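Side-chain contacts in ParB domain protein nuclease (Sulfolobus solfataricus, PDB 5K5D), which probably takes part in archaeal DNA segregation as a pNOB8-like partition protein with a ParB-type N-terminal domain, and may act as a nuclease: residues L66-M69 / K70-F74; D85-Q88 / E89-K92; K185-S188 / E189-R193. The protein carries 4 engineered substitutions. One frame throughout, in Å; residues are numbered along the deposited sequence.

Contact 1: L66-M69 / K70-F74; sequences LDIM and KKLGF
D67 OD2 is gripped twice: K71 NZ forms a salt bridge with it at 3.1 Å, received on the syn lone pair of OD2, the one on the side of OD1, and R35 binds the same oxygen from elsewhere in the chain. With CG of D67 anti to the backbone N (chi1 -178°) and K71 stretched out straight beyond its own CG, the two side chains meet one helical turn apart. The bent K70 chain folds back until its CE lies 3.6 Å from CG of L66. All this is the C-terminal end of helix 63-71 in the ParB-like N-terminal region. L72 N still bonds to I68 O at 2.8 Å, but L72 is the first residue past helical angles. G73 then turns at positive phi (88°), where a side chain would jam against the carbonyl oxygen of L72. The turn brings F74 back over the helix end. M69 CG sits above the middle of the F74 ring, 4.0 Å from its centroid, as a CH-pi contact. The selenium of this selenomethionine approaches more obliquely, SE being 4.6 Å from the same F74 centroid in a Met-aromatic contact. M69 also reaches L42 and L51, while I68 CG2 runs alongside L72 CD2 at 3.8 Å.

Contact 2: D85-Q88 / E89-K92; sequences DSQQ and ERDK
An Asx turn at D85 opens the single turn of backbone that leads from the loop after strand 76-82 toward helix 90-99. Its carbonyl joins the two halves of the contact: D85 O receives E89 N at 2.7 Å, almost dead straight at 174°, and it also takes Q88 N. The side chain adds a third bond from the same residue, with D85 OD1 accepting Q87 N at 2.9 Å on its anti side, somewhat out of the carboxylate plane. One aspartate thus holds three successive peptide N-H groups.

R90 carries the side-chain part. Its chain is bent at chi2 (-78°) and again at chi3, and it folds across the carbonyl of S86, with R90 CD only 3.0 Å from S86 O. R90 CA comes to 3.3 Å from S86 O as a C-H...O contact, whereas the R90 backbone N is badly angled for a bond to that oxygen. The guanidinium forms salt bridges with E24 through NH2 and with D22 through NH1, at and just before helix 23-26, so its charge is answered from outside this turn, and F25 packs against both S86 and R90. S86 OG bonds D54.

On another flank K92 NZ reaches back one turn to E89 OE2, a salt bridge of 2.8 Å that arrives from above the carboxylate plane. E89 itself departs from helical angles (psi 54°), where the chain passes from loop to helix: an Asx turn closed by i+3 and i+4 backbone bonds to one carbonyl, leading into helix 90-99 of the ParB-like N-terminal region.

Contact 3: K185-S188 / E189-R193; sequences KALS and ESDKR
S188 OG accepts the backbone N of D191 at 3.1 Å, the N-cap bond that starts helix 189-201. It can do so because OG stands between the backbone N and carbonyl carbon of its own residue (chi1 68°), turned into the first helical turn, where D191 CB presses to within 3.2 Å of S188 OG. The S188 carbonyl is used as well: S188 O takes K192 N at 3.0 Å, the first regular helical bond, with the donor tilted from the carbonyl plane. With alanine in place of this serine, the N-H of D191 would probably be left without its capping acceptor and the helix start less firmly fixed.

The tight side lies beneath this cap. K192 runs out extended and bends only at chi4 (67°), which brings NZ back over the chain before the helix; K192 NZ lies 2.9 Å from L187 O, a weak bond, and its firmer partners are D181, by a salt bridge, and N184. Along the way K192 CG passes 3.3 Å from S188 O. L187 crosses D191 at about a right angle, its CD2 4.0 Å from D191 OD1, and that carboxylate oxygen is paired with K109.

The other side is much looser. S190 is exposed, and its side chain comes near the cap with its OG, 3.5 Å from S188 OG, while E189 is exposed too and touches S188 with little more than its CB.

Around the contact, L187 is packed on K109, L113 and F116 of helix 109-128, whereas K192 leans on L177 and E189 on K178 of helix 170-180, so the loop and the new helix start make contact with both helices.

The three contacts follow one another along the chain without touching. Contacts 1 and 2 both belong to the ParB-like N-terminal region and lie beyond opposite ends of strand 76-82, which leaves the turn of contact 1 and leads to the loop of contact 2; their centres are 26 Å apart. Contact 1 ends a helix, while contacts 2 and 3 lead into one. Helix 109-128 links those two: D91 touches I123 and M126 on it, and L187 packs against its K109 end, although the nearest atoms of the contacts stay about 15 Å apart. Contacts 1 and 3, with centres 36 Å apart, lie on opposite sides of the chain's centre.

Contact 1: L66-M69 / K70-F74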
# COMPACT_ATOMS: atom_id res chain seq x y z
N LEU B 66 4.53 -9.57 18.02
CA LEU B 66 4.24 -10.89 18.57
C LEU B 66 5.46 -11.80 18.49
O LEU B 66 5.75 -12.54 19.43
CB LEU B 66 3.06 -11.55 17.84
CG LEU B 66 2.72 -12.94 18.38
CD1 LEU B 66 2.27 -12.86 19.83
CD2 LEU B 66 1.67 -13.64 17.53
N ASP B 67 6.17 -11.74 17.37
CA ASP B 67 7.34 -12.57 17.16
C ASP B 67 8.44 -12.25 18.18
O ASP B 67 9.07 -13.14 18.75
CB ASP B 67 7.88 -12.41 15.74
CG ASP B 67 9.08 -13.30 15.47
OD1 ASP B 67 8.87 -14.50 15.18
OD2 ASP B 67 10.22 -12.81 15.54
N ILE B 68 8.66 -10.96 18.41
CA ILE B 68 9.62 -10.50 19.40
C ILE B 68 9.26 -11.01 20.79
O ILE B 68 10.10 -11.55 21.50
CB ILE B 68 9.71 -8.97 19.41
CG1 ILE B 68 10.09 -8.46 18.01
CG2 ILE B 68 10.69 -8.49 20.46
CD1 ILE B 68 10.09 -6.96 17.87
N MSE B 69 7.99 -10.84 21.17
CA MSE B 69 7.53 -11.24 22.50
C MSE B 69 7.63 -12.74 22.71
O MSE B 69 7.89 -13.21 23.82
CB MSE B 69 6.08 -10.79 22.71
CG MSE B 69 5.91 -9.29 22.82
SE MSE B 69 4.09 -8.83 23.30
CE MSE B 69 3.20 -9.38 21.66
N LYS B 70 7.41 -13.49 21.63
CA LYS B 70 7.54 -14.93 21.67
C LYS B 70 8.99 -15.30 22.01
O LYS B 70 9.24 -16.19 22.82
CB LYS B 70 7.16 -15.52 20.31
CG LYS B 70 6.32 -16.79 20.39
CD LYS B 70 4.85 -16.47 20.55
CE LYS B 70 4.22 -16.05 19.23
NZ LYS B 70 4.02 -17.21 18.31
N LYS B 71 9.93 -14.58 21.40
CA LYS B 71 11.36 -14.83 21.62
C LYS B 71 11.86 -14.26 22.95
O LYS B 71 12.86 -14.73 23.49
CB LYS B 71 12.18 -14.28 20.45
CG LYS B 71 11.99 -15.05 19.16
CD LYS B 71 12.52 -14.28 17.96
CE LYS B 71 12.30 -15.06 16.68
NZ LYS B 71 12.88 -14.35 15.50
N LEU B 72 11.16 -13.26 23.47
CA LEU B 72 11.55 -12.65 24.74
C LEU B 72 10.93 -13.35 25.94
O LEU B 72 10.99 -12.84 27.06
CB LEU B 72 11.22 -11.16 24.75
CG LEU B 72 12.30 -10.22 24.21
CD1 LEU B 72 12.81 -10.70 22.86
CD2 LEU B 72 11.79 -8.79 24.12
N GLY B 73 10.33 -14.51 25.70
CA GLY B 73 9.78 -15.32 26.78
C GLY B 73 8.35 -15.00 27.18
O GLY B 73 7.73 -15.76 27.93
N PHE B 74 7.82 -13.88 26.69
CA PHE B 74 6.45 -13.49 27.02
C PHE B 74 5.51 -14.69 26.97
O PHE B 74 5.59 -15.51 26.05
CB PHE B 74 5.97 -12.38 26.09
CG PHE B 74 6.62 -11.05 26.34
CD1 PHE B 74 7.95 -10.85 26.02
CD2 PHE B 74 5.91 -10.00 26.90
CE1 PHE B 74 8.56 -9.63 26.25
CE2 PHE B 74 6.51 -8.78 27.13
CZ PHE B 74 7.83 -8.59 26.81

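Contact 2: D85-Q88 / E89-K92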
# COMPACT_ATOMS: atom_id res chain seq x y z
N ASP B 85 -15.51 -11.36 12.20
CA ASP B 85 -14.75 -12.48 11.67
C ASP B 85 -13.95 -12.00 10.47
O ASP B 85 -14.52 -11.70 9.42
CB ASP B 85 -15.69 -13.61 11.27
CG ASP B 85 -14.97 -14.90 10.98
OD1 ASP B 85 -13.83 -14.85 10.46
OD2 ASP B 85 -15.54 -15.98 11.27
N SER B 86 -12.64 -11.91 10.63
CA SER B 86 -11.76 -11.40 9.58
C SER B 86 -11.81 -12.27 8.33
O SER B 86 -11.50 -11.82 7.23
CB SER B 86 -10.32 -11.30 10.07
OG SER B 86 -9.77 -12.59 10.27
N GLN B 87 -12.20 -13.54 8.51
CA GLN B 87 -12.27 -14.48 7.39
C GLN B 87 -13.53 -14.27 6.56
O GLN B 87 -13.66 -14.81 5.47
CB GLN B 87 -12.18 -15.92 7.88
CG GLN B 87 -10.85 -16.29 8.52
CD GLN B 87 -9.68 -16.17 7.56
OE1 GLN B 87 -8.72 -15.43 7.81
NE2 GLN B 87 -9.75 -16.90 6.45
N GLN B 88 -14.46 -13.48 7.09
CA GLN B 88 -15.69 -13.16 6.37
C GLN B 88 -15.78 -11.68 6.05
O GLN B 88 -16.19 -11.29 4.96
CB GLN B 88 -16.91 -13.62 7.16
CG GLN B 88 -17.01 -15.13 7.32
CD GLN B 88 -18.34 -15.57 7.89
OE1 GLN B 88 -19.34 -15.66 7.17
NE2 GLN B 88 -18.37 -15.85 9.19
N GLU B 89 -15.39 -10.84 7.01
CA GLU B 89 -15.36 -9.40 6.80
C GLU B 89 -13.93 -8.88 6.65
O GLU B 89 -13.51 -7.97 7.36
CB GLU B 89 -16.07 -8.67 7.95
CG GLU B 89 -17.58 -8.85 7.97
CD GLU B 89 -18.21 -8.37 9.28
OE1 GLU B 89 -18.11 -9.10 10.29
OE2 GLU B 89 -18.81 -7.28 9.30
N ARG B 90 -13.19 -9.46 5.71
CA ARG B 90 -11.82 -9.02 5.44
C ARG B 90 -11.69 -7.51 5.40
O ARG B 90 -10.75 -6.94 5.94
CB ARG B 90 -11.32 -9.61 4.12
CG ARG B 90 -11.11 -11.10 4.14
CD ARG B 90 -9.81 -11.50 4.82
NE ARG B 90 -8.79 -11.88 3.85
CZ ARG B 90 -7.67 -12.52 4.17
NH1 ARG B 90 -7.44 -12.85 5.43
NH2 ARG B 90 -6.79 -12.84 3.23
N ASP B 91 -12.64 -6.86 4.72
CA ASP B 91 -12.58 -5.41 4.55
C ASP B 91 -12.30 -4.70 5.87
O ASP B 91 -11.60 -3.69 5.90
CB ASP B 91 -13.86 -4.87 3.89
CG ASP B 91 -15.13 -5.27 4.64
OD1 ASP B 91 -15.28 -6.47 4.95
OD2 ASP B 91 -15.97 -4.39 4.91
N LYS B 92 -12.84 -5.24 6.96
CA LYS B 92 -12.62 -4.67 8.28
C LYS B 92 -11.18 -4.86 8.76
O LYS B 92 -10.59 -3.96 9.36
CB LYS B 92 -13.62 -5.23 9.29
CG LYS B 92 -15.03 -4.70 9.12
CD LYS B 92 -15.97 -5.31 10.14
CE LYS B 92 -17.31 -4.60 10.17
NZ LYS B 92 -18.01 -4.67 8.85

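Contact 3: K185-S188 / E189-R193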
# COMPACT_ATOMS: atom_id res chain seq x y z
N LYS B 185 -4.03 12.55 6.59
CA LYS B 185 -2.93 12.33 7.52
C LYS B 185 -1.88 11.38 6.96
O LYS B 185 -0.75 11.34 7.44
CB LYS B 185 -3.46 11.83 8.87
CG LYS B 185 -4.23 12.88 9.66
CD LYS B 185 -4.83 12.29 10.92
CE LYS B 185 -5.31 13.38 11.87
NZ LYS B 185 -4.17 14.21 12.38
N ALA B 186 -2.25 10.62 5.93
CA ALA B 186 -1.34 9.66 5.31
C ALA B 186 -0.73 10.22 4.02
O ALA B 186 0.46 10.06 3.76
CB ALA B 186 -2.06 8.36 5.04
N LEU B 187 -1.57 10.87 3.23
CA LEU B 187 -1.14 11.49 1.98
C LEU B 187 -1.90 12.78 1.73
O LEU B 187 -2.78 13.14 2.51
CB LEU B 187 -1.35 10.54 0.81
CG LEU B 187 -0.47 9.29 0.75
CD1 LEU B 187 -0.87 8.43 -0.44
CD2 LEU B 187 1.00 9.67 0.67
N SER B 188 -1.56 13.46 0.65
CA SER B 188 -2.20 14.71 0.30
C SER B 188 -3.26 14.48 -0.76
O SER B 188 -3.36 13.39 -1.33
CB SER B 188 -1.18 15.73 -0.20
OG SER B 188 -0.63 15.33 -1.45
N GLU B 189 -4.05 15.51 -1.03
CA GLU B 189 -5.10 15.43 -2.03
C GLU B 189 -4.50 15.05 -3.39
O GLU B 189 -4.94 14.10 -4.03
CB GLU B 189 -5.85 16.76 -2.13
CG GLU B 189 -7.24 16.67 -2.75
CD GLU B 189 -8.30 16.21 -1.76
OE1 GLU B 189 -9.42 15.87 -2.20
OE2 GLU B 189 -8.02 16.19 -0.54
N SER B 190 -3.48 15.80 -3.80
CA SER B 190 -2.86 15.61 -5.12
C SER B 190 -2.08 14.30 -5.20
O SER B 190 -2.03 13.67 -6.26
CB SER B 190 -1.93 16.78 -5.45
OG SER B 190 -0.84 16.83 -4.55
N ASP B 191 -1.48 13.89 -4.09
CA ASP B 191 -0.80 12.61 -4.01
C ASP B 191 -1.75 11.43 -4.23
O ASP B 191 -1.40 10.45 -4.87
CB ASP B 191 -0.07 12.46 -2.67
CG ASP B 191 1.38 12.92 -2.73
OD1 ASP B 191 2.15 12.56 -1.82
OD2 ASP B 191 1.74 13.64 -3.70
N LYS B 192 -2.97 11.53 -3.69
CA LYS B 192 -3.96 10.48 -3.88
C LYS B 192 -4.44 10.45 -5.32
O LYS B 192 -4.79 9.39 -5.85
CB LYS B 192 -5.16 10.68 -2.96
CG LYS B 192 -4.87 10.49 -1.48
CD LYS B 192 -6.14 10.64 -0.67
CE LYS B 192 -5.84 10.66 0.81
NZ LYS B 192 -5.08 11.88 1.19
N ARG B 193 -4.46 11.61 -5.96
CA ARG B 193 -4.96 11.71 -7.32
C ARG B 193 -3.88 11.27 -8.29
O ARG B 193 -4.16 10.57 -9.27
CB ARG B 193 -5.41 13.14 -7.62
CG ARG B 193 -6.11 13.28 -8.95
CD ARG B 193 -6.64 14.68 -9.16
NE ARG B 193 -7.11 14.87 -10.52
CZ ARG B 193 -6.33 15.26 -11.53
NH1 ARG B 193 -5.05 15.50 -11.31
NH2 ARG B 193 -6.84 15.40 -12.74